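Local coordinates for STIL N-terminal domain-containing protein (Trichoplax adhaerens, PDB 5OI9), which probably takes part in centriole assembly, its N-terminal domain being a likely binding region for the centrosomal protein CEP85, at residues 29-34 and 160-165; 270-275 and 296-301. One frame throughout, in Å; residues are numbered along the deposited sequence.

Interaction 1 of 2, residues 29-34 and 160-165; sequences LHLLKG and VDIKDM
Leu31 and Met165 mark the nearest approach of the two backbones, with Leu31 CA 7.6 Å from Met165 CA. Segment 29-34 links strand 27-29, at the edge of one sheet, to strand 39-44 of the other, and 160-165 links helix 139-155 to strand 167-176 of that second sheet, so this is loop-to-loop packing where the two sheets adjoin. Leu31 is the second residue of a type I beta turn, His30 to Lys33, closed by Lys33 N bonding to His30 O at 3.1 Å. Opposite it, 162-164 makes a short 3-10 turn, and Met165 N bonds back to Ile162 O at 3.0 Å.

Leu31 does all the reaching from its side. Its CG stands trans to the backbone N (chi1 176°), which extends the isobutyl group toward 160-165. There CD1 meets the CG2 branch of Ile162 at 3.7 Å, the two side chains running slantwise to each other, and the same methyl lies 4.2 Å from CB of the selenomethionine Met165. Past CB, the Met165 side chain turns away from Leu31 and packs against helix 270-281.

His30 ND1 accepts from Leu32 N at 3.2 Å along a nearly straight N-H (175°), although the donor is tilted out of the ring plane; with NE2 bonded to Pro192 O, the imidazole is held at both nitrogens. In the other segment Asp161 OD1 forms an Asx turn, taking Lys163 N at 2.9 Å from above the carboxylate plane, while its syn lone pair receives Lys163 NZ at 2.8 Å in a salt bridge.

Nothing polar bridges the two segments. The contact is buried apolar packing; each turn has its own internal bonds, consistent with a fixed presentation of Leu31 to Ile162 and Met165.

Interaction 2 of 2, residues 270-275 and 296-301; sequences PYVWSA and FILVLY
Val272 packs on Leu298 and Leu300 within a beta-alpha-beta unit, in which strand 256-264 leads through helix 270-281 into the parallel neighbouring strand 296-302. The helix lies over one face of the sheet, and Val272 CA comes 8.6 Å from Leu300 CA.

The tight part is a fork. With CG1 trans to its backbone N (chi1 176°), Val272 turns one methyl to each leucine: CG1 touches Leu298 CD2 at 3.7 Å, and CG2 lies 4.0 Å from Leu300 CD1. Both leucines cross the valine at roughly a right angle. Leu298 already leaves the strand toward the helix, whereas Leu300 sets off along the flank and comes nearer only at its end.

Toward Ala275 and Phe296 the fit slackens. Both point at the opposite segment, but neither makes a contact across the two segments. This looser end is still buried: Ala275 rests on Ile259 of strand 256-264, and the Phe296 ring meets Tyr279 farther along the helix.

Within 270-275, Pro270 O accepts twice, from Ser274 N and, from the other face of the carbonyl plane, from Ser274 OG at 2.8 Å.

Interactions 1 and 2 follow one another along the chain, yet their centres are only about 11 Å apart. Segment 270-275 is shared ground: Val272 packs on strand 296-301 of interaction 2, while Trp273 and Ser274 touch residues of interaction 1. Trp273 CZ3 lies 3.4 Å from Leu31 CB, its CD1 is 3.2 Å from Leu29 O, and its ring meets that of His30 with the planes at about 55°. Ser274 OG sits 3.2 Å from Met165 CG. The helix thus joins the seven-strand sheet containing 296-302 to the turns at 29-34 and 160-165; both contacts are buried, and no ligand is part of either.

Interaction 1 of 2, residues 29-34 and 160-165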
loop_
_atom_site.group_PDB
_atom_site.type_symbol
_atom_site.label_atom_id
_atom_site.label_comp_id
_atom_site.label_asym_id
_atom_site.label_seq_id
_atom_site.Cartn_x
_atom_site.Cartn_y
_atom_site.Cartn_z
ATOM N N LEU A 29 11.003 2.217 10.368
ATOM C CA LEU A 29 10.070 2.577 9.311
ATOM C C LEU A 29 9.026 1.483 9.139
ATOM O O LEU A 29 9.346 0.290 9.192
ATOM C CB LEU A 29 10.810 2.809 7.988
ATOM C CG LEU A 29 12.028 3.740 8.044
ATOM C CD1 LEU A 29 12.640 3.931 6.660
ATOM C CD2 LEU A 29 11.656 5.085 8.659
ATOM N N HIS A 30 7.776 1.895 8.940
ATOM C CA HIS A 30 6.707 0.969 8.590
ATOM C C HIS A 30 5.576 1.750 7.943
ATOM O O HIS A 30 5.432 2.958 8.153
ATOM C CB HIS A 30 6.192 0.188 9.804
ATOM C CG HIS A 30 5.204 -0.881 9.449
ATOM N ND1 HIS A 30 3.841 -0.676 9.481
ATOM C CD2 HIS A 30 5.383 -2.154 9.025
ATOM C CE1 HIS A 30 3.223 -1.783 9.107
ATOM N NE2 HIS A 30 4.136 -2.694 8.822
ATOM N N LEU A 31 4.770 1.033 7.152
ATOM C CA LEU A 31 3.674 1.647 6.404
ATOM C C LEU A 31 2.792 2.519 7.290
ATOM O O LEU A 31 2.439 3.644 6.921
ATOM C CB LEU A 31 2.828 0.561 5.737
ATOM C CG LEU A 31 1.593 1.085 5.003
ATOM C CD1 LEU A 31 2.006 1.768 3.713
ATOM C CD2 LEU A 31 0.581 -0.023 4.739
ATOM N N LEU A 32 2.422 2.011 8.464
ATOM C CA LEU A 32 1.464 2.678 9.333
ATOM C C LEU A 32 2.132 3.379 10.510
ATOM O O LEU A 32 1.468 3.657 11.513
ATOM C CB LEU A 32 0.427 1.670 9.829
ATOM C CG LEU A 32 -0.325 0.920 8.726
ATOM C CD1 LEU A 32 -1.169 -0.207 9.299
ATOM C CD2 LEU A 32 -1.186 1.883 7.925
ATOM N N LYS A 33 3.426 3.683 10.401
ATOM C CA LYS A 33 4.145 4.290 11.518
ATOM C C LYS A 33 3.585 5.669 11.843
ATOM O O LYS A 33 3.252 5.965 12.997
ATOM C CB LYS A 33 5.636 4.377 11.189
ATOM C CG LYS A 33 6.544 4.308 12.404
ATOM C CD LYS A 33 6.454 2.939 13.056
ATOM C CE LYS A 33 7.473 2.778 14.168
ATOM N NZ LYS A 33 7.453 1.396 14.723
ATOM N N GLY A 34 3.468 6.529 10.827
ATOM C CA GLY A 34 2.974 7.878 11.043
ATOM C C GLY A 34 1.540 7.947 11.532
ATOM O O GLY A 34 1.164 8.927 12.187
ATOM N N VAL A 160 7.353 1.903 -7.790
ATOM C CA VAL A 160 6.941 1.678 -6.410
ATOM C C VAL A 160 5.567 2.287 -6.184
ATOM O O VAL A 160 5.315 3.445 -6.540
ATOM C CB VAL A 160 7.981 2.257 -5.439
ATOM C CG1 VAL A 160 7.427 2.290 -4.024
ATOM C CG2 VAL A 160 9.268 1.443 -5.491
ATOM N N ASP A 161 4.666 1.501 -5.595
ATOM C CA ASP A 161 3.292 1.918 -5.342
ATOM C C ASP A 161 2.928 1.538 -3.915
ATOM O O ASP A 161 3.022 0.364 -3.542
ATOM C CB ASP A 161 2.329 1.266 -6.341
ATOM C CG ASP A 161 0.959 1.928 -6.363
ATOM O OD1 ASP A 161 0.546 2.515 -5.339
ATOM O OD2 ASP A 161 0.289 1.857 -7.415
ATOM N N ILE A 162 2.512 2.531 -3.122
ATOM C CA ILE A 162 2.105 2.265 -1.745
ATOM C C ILE A 162 0.927 1.302 -1.707
ATOM O O ILE A 162 0.775 0.530 -0.752
ATOM C CB ILE A 162 1.778 3.586 -1.019
ATOM C CG1 ILE A 162 2.957 4.553 -1.116
ATOM C CG2 ILE A 162 1.435 3.334 0.440
ATOM C CD1 ILE A 162 2.719 5.869 -0.408
ATOM N N LYS A 163 0.083 1.314 -2.744
ATOM C CA LYS A 163 -1.057 0.406 -2.796
ATOM C C LYS A 163 -0.632 -1.057 -2.844
ATOM O O LYS A 163 -1.420 -1.932 -2.472
ATOM C CB LYS A 163 -1.938 0.731 -4.006
ATOM C CG LYS A 163 -2.584 2.106 -3.955
ATOM C CD LYS A 163 -3.492 2.341 -5.157
ATOM C CE LYS A 163 -2.698 2.455 -6.447
ATOM N NZ LYS A 163 -1.798 3.644 -6.443
ATOM N N ASP A 164 0.593 -1.343 -3.288
ATOM C CA ASP A 164 1.091 -2.713 -3.294
ATOM C C ASP A 164 1.457 -3.213 -1.903
ATOM O O ASP A 164 1.765 -4.400 -1.754
ATOM C CB ASP A 164 2.314 -2.831 -4.206
ATOM C CG ASP A 164 1.995 -2.524 -5.655
ATOM O OD1 ASP A 164 0.867 -2.826 -6.094
ATOM O OD2 ASP A 164 2.879 -1.985 -6.356
HETATM N N MSE A 165 1.439 -2.344 -0.895
HETATM C CA MSE A 165 1.868 -2.703 0.455
HETATM C C MSE A 165 0.723 -3.166 1.354
HETATM O O MSE A 165 0.947 -3.514 2.508
HETATM C CB MSE A 165 2.572 -1.517 1.119
HETATM C CG MSE A 165 3.758 -1.008 0.337
HETATM SE SE MSE A 165 5.049 -2.431 0.068
HETATM C CE MSE A 165 5.773 -1.814 -1.634
#

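Interaction 2 of 2, residues 270-275 and 296-301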
loop_
_atom_site.group_PDB
_atom_site.type_symbol
_atom_site.label_atom_id
_atom_site.label_comp_id
_atom_site.label_asym_id
_atom_site.label_seq_id
_atom_site.Cartn_x
_atom_site.Cartn_y
_atom_site.Cartn_z
ATOM N N PRO A 270 5.363 6.957 4.363
ATOM C CA PRO A 270 5.228 5.521 4.062
ATOM C C PRO A 270 5.728 5.131 2.679
ATOM O O PRO A 270 5.998 3.945 2.449
ATOM C CB PRO A 270 3.720 5.265 4.210
ATOM C CG PRO A 270 3.077 6.613 4.136
ATOM C CD PRO A 270 4.072 7.589 4.682
ATOM N N TYR A 271 5.868 6.084 1.755
ATOM C CA TYR A 271 6.433 5.765 0.449
ATOM C C TYR A 271 7.884 5.310 0.561
ATOM O O TYR A 271 8.333 4.479 -0.236
ATOM C CB TYR A 271 6.328 6.976 -0.479
ATOM C CG TYR A 271 6.884 6.742 -1.868
ATOM C CD1 TYR A 271 6.097 6.179 -2.864
ATOM C CD2 TYR A 271 8.192 7.091 -2.182
ATOM C CE1 TYR A 271 6.597 5.964 -4.132
ATOM C CE2 TYR A 271 8.700 6.881 -3.450
ATOM C CZ TYR A 271 7.898 6.317 -4.421
ATOM O OH TYR A 271 8.395 6.108 -5.686
ATOM N N VAL A 272 8.631 5.845 1.530
ATOM C CA VAL A 272 10.027 5.453 1.702
ATOM C C VAL A 272 10.121 3.991 2.118
ATOM O O VAL A 272 10.886 3.210 1.541
ATOM C CB VAL A 272 10.720 6.374 2.722
ATOM C CG1 VAL A 272 12.146 5.906 2.976
ATOM C CG2 VAL A 272 10.701 7.814 2.233
ATOM N N TRP A 273 9.348 3.606 3.136
ATOM C CA TRP A 273 9.275 2.206 3.537
ATOM C C TRP A 273 8.830 1.323 2.378
ATOM O O TRP A 273 9.337 0.208 2.210
ATOM C CB TRP A 273 8.324 2.065 4.723
ATOM C CG TRP A 273 8.091 0.661 5.189
ATOM C CD1 TRP A 273 8.836 -0.040 6.092
ATOM C CD2 TRP A 273 7.018 -0.205 4.796
ATOM N NE1 TRP A 273 8.301 -1.292 6.277
ATOM C CE2 TRP A 273 7.182 -1.417 5.496
ATOM C CE3 TRP A 273 5.936 -0.074 3.921
ATOM C CZ2 TRP A 273 6.305 -2.491 5.348
ATOM C CZ3 TRP A 273 5.068 -1.142 3.772
ATOM C CH2 TRP A 273 5.259 -2.334 4.481
ATOM N N SER A 274 7.895 1.814 1.559
ATOM C CA SER A 274 7.414 1.033 0.424
ATOM C C SER A 274 8.528 0.781 -0.584
ATOM O O SER A 274 8.632 -0.317 -1.144
ATOM C CB SER A 274 6.238 1.744 -0.242
ATOM O OG SER A 274 5.157 1.904 0.665
ATOM N N ALA A 275 9.373 1.788 -0.825
ATOM C CA ALA A 275 10.507 1.597 -1.723
ATOM C C ALA A 275 11.507 0.605 -1.140
ATOM O O ALA A 275 12.037 -0.246 -1.866
ATOM C CB ALA A 275 11.175 2.939 -2.012
ATOM N N PHE A 296 21.670 -1.494 3.260
ATOM C CA PHE A 296 21.713 -0.883 1.944
ATOM C C PHE A 296 21.488 0.613 2.088
ATOM O O PHE A 296 21.015 1.096 3.119
ATOM C CB PHE A 296 20.685 -1.505 0.982
ATOM C CG PHE A 296 19.255 -1.354 1.422
ATOM C CD1 PHE A 296 18.483 -0.297 0.966
ATOM C CD2 PHE A 296 18.676 -2.281 2.272
ATOM C CE1 PHE A 296 17.162 -0.163 1.357
ATOM C CE2 PHE A 296 17.358 -2.153 2.668
ATOM C CZ PHE A 296 16.600 -1.092 2.210
ATOM N N ILE A 297 21.851 1.343 1.052
ATOM C CA ILE A 297 21.891 2.795 1.136
ATOM C C ILE A 297 20.584 3.366 0.613
ATOM O O ILE A 297 19.961 2.829 -0.308
ATOM C CB ILE A 297 23.109 3.369 0.378
ATOM C CG1 ILE A 297 23.318 4.842 0.738
ATOM C CG2 ILE A 297 22.942 3.195 -1.129
ATOM C CD1 ILE A 297 24.691 5.370 0.395
ATOM N N LEU A 298 20.153 4.457 1.238
ATOM C CA LEU A 298 19.021 5.246 0.776
ATOM C C LEU A 298 19.496 6.677 0.590
ATOM O O LEU A 298 19.968 7.303 1.544
ATOM C CB LEU A 298 17.856 5.186 1.769
ATOM C CG LEU A 298 16.792 6.280 1.638
ATOM C CD1 LEU A 298 16.035 6.159 0.324
ATOM C CD2 LEU A 298 15.835 6.223 2.824
ATOM N N VAL A 299 19.402 7.178 -0.636
ATOM C CA VAL A 299 19.672 8.578 -0.939
ATOM C C VAL A 299 18.322 9.277 -0.983
ATOM O O VAL A 299 17.528 9.058 -1.903
ATOM C CB VAL A 299 20.444 8.739 -2.255
ATOM C CG1 VAL A 299 20.767 10.199 -2.505
ATOM C CG2 VAL A 299 21.720 7.910 -2.223
ATOM N N LEU A 300 18.047 10.102 0.023
ATOM C CA LEU A 300 16.720 10.667 0.239
ATOM C C LEU A 300 16.735 12.145 -0.132
ATOM O O LEU A 300 17.342 12.961 0.571
ATOM C CB LEU A 300 16.283 10.470 1.689
ATOM C CG LEU A 300 14.818 10.771 2.006
ATOM C CD1 LEU A 300 13.901 9.902 1.159
ATOM C CD2 LEU A 300 14.545 10.560 3.486
ATOM N N TYR A 301 16.054 12.487 -1.224
ATOM C CA TYR A 301 15.897 13.876 -1.651
ATOM C C TYR A 301 14.599 14.412 -1.064
ATOM O O TYR A 301 13.522 14.264 -1.642
ATOM C CB TYR A 301 15.902 13.977 -3.172
ATOM C CG TYR A 301 17.208 13.564 -3.803
ATOM C CD1 TYR A 301 18.228 14.487 -3.995
ATOM C CD2 TYR A 301 17.424 12.251 -4.207
ATOM C CE1 TYR A 301 19.427 14.115 -4.571
ATOM C CE2 TYR A 301 18.618 11.871 -4.783
ATOM C CZ TYR A 301 19.618 12.807 -4.961
ATOM O OH TYR A 301 20.810 12.435 -5.535
#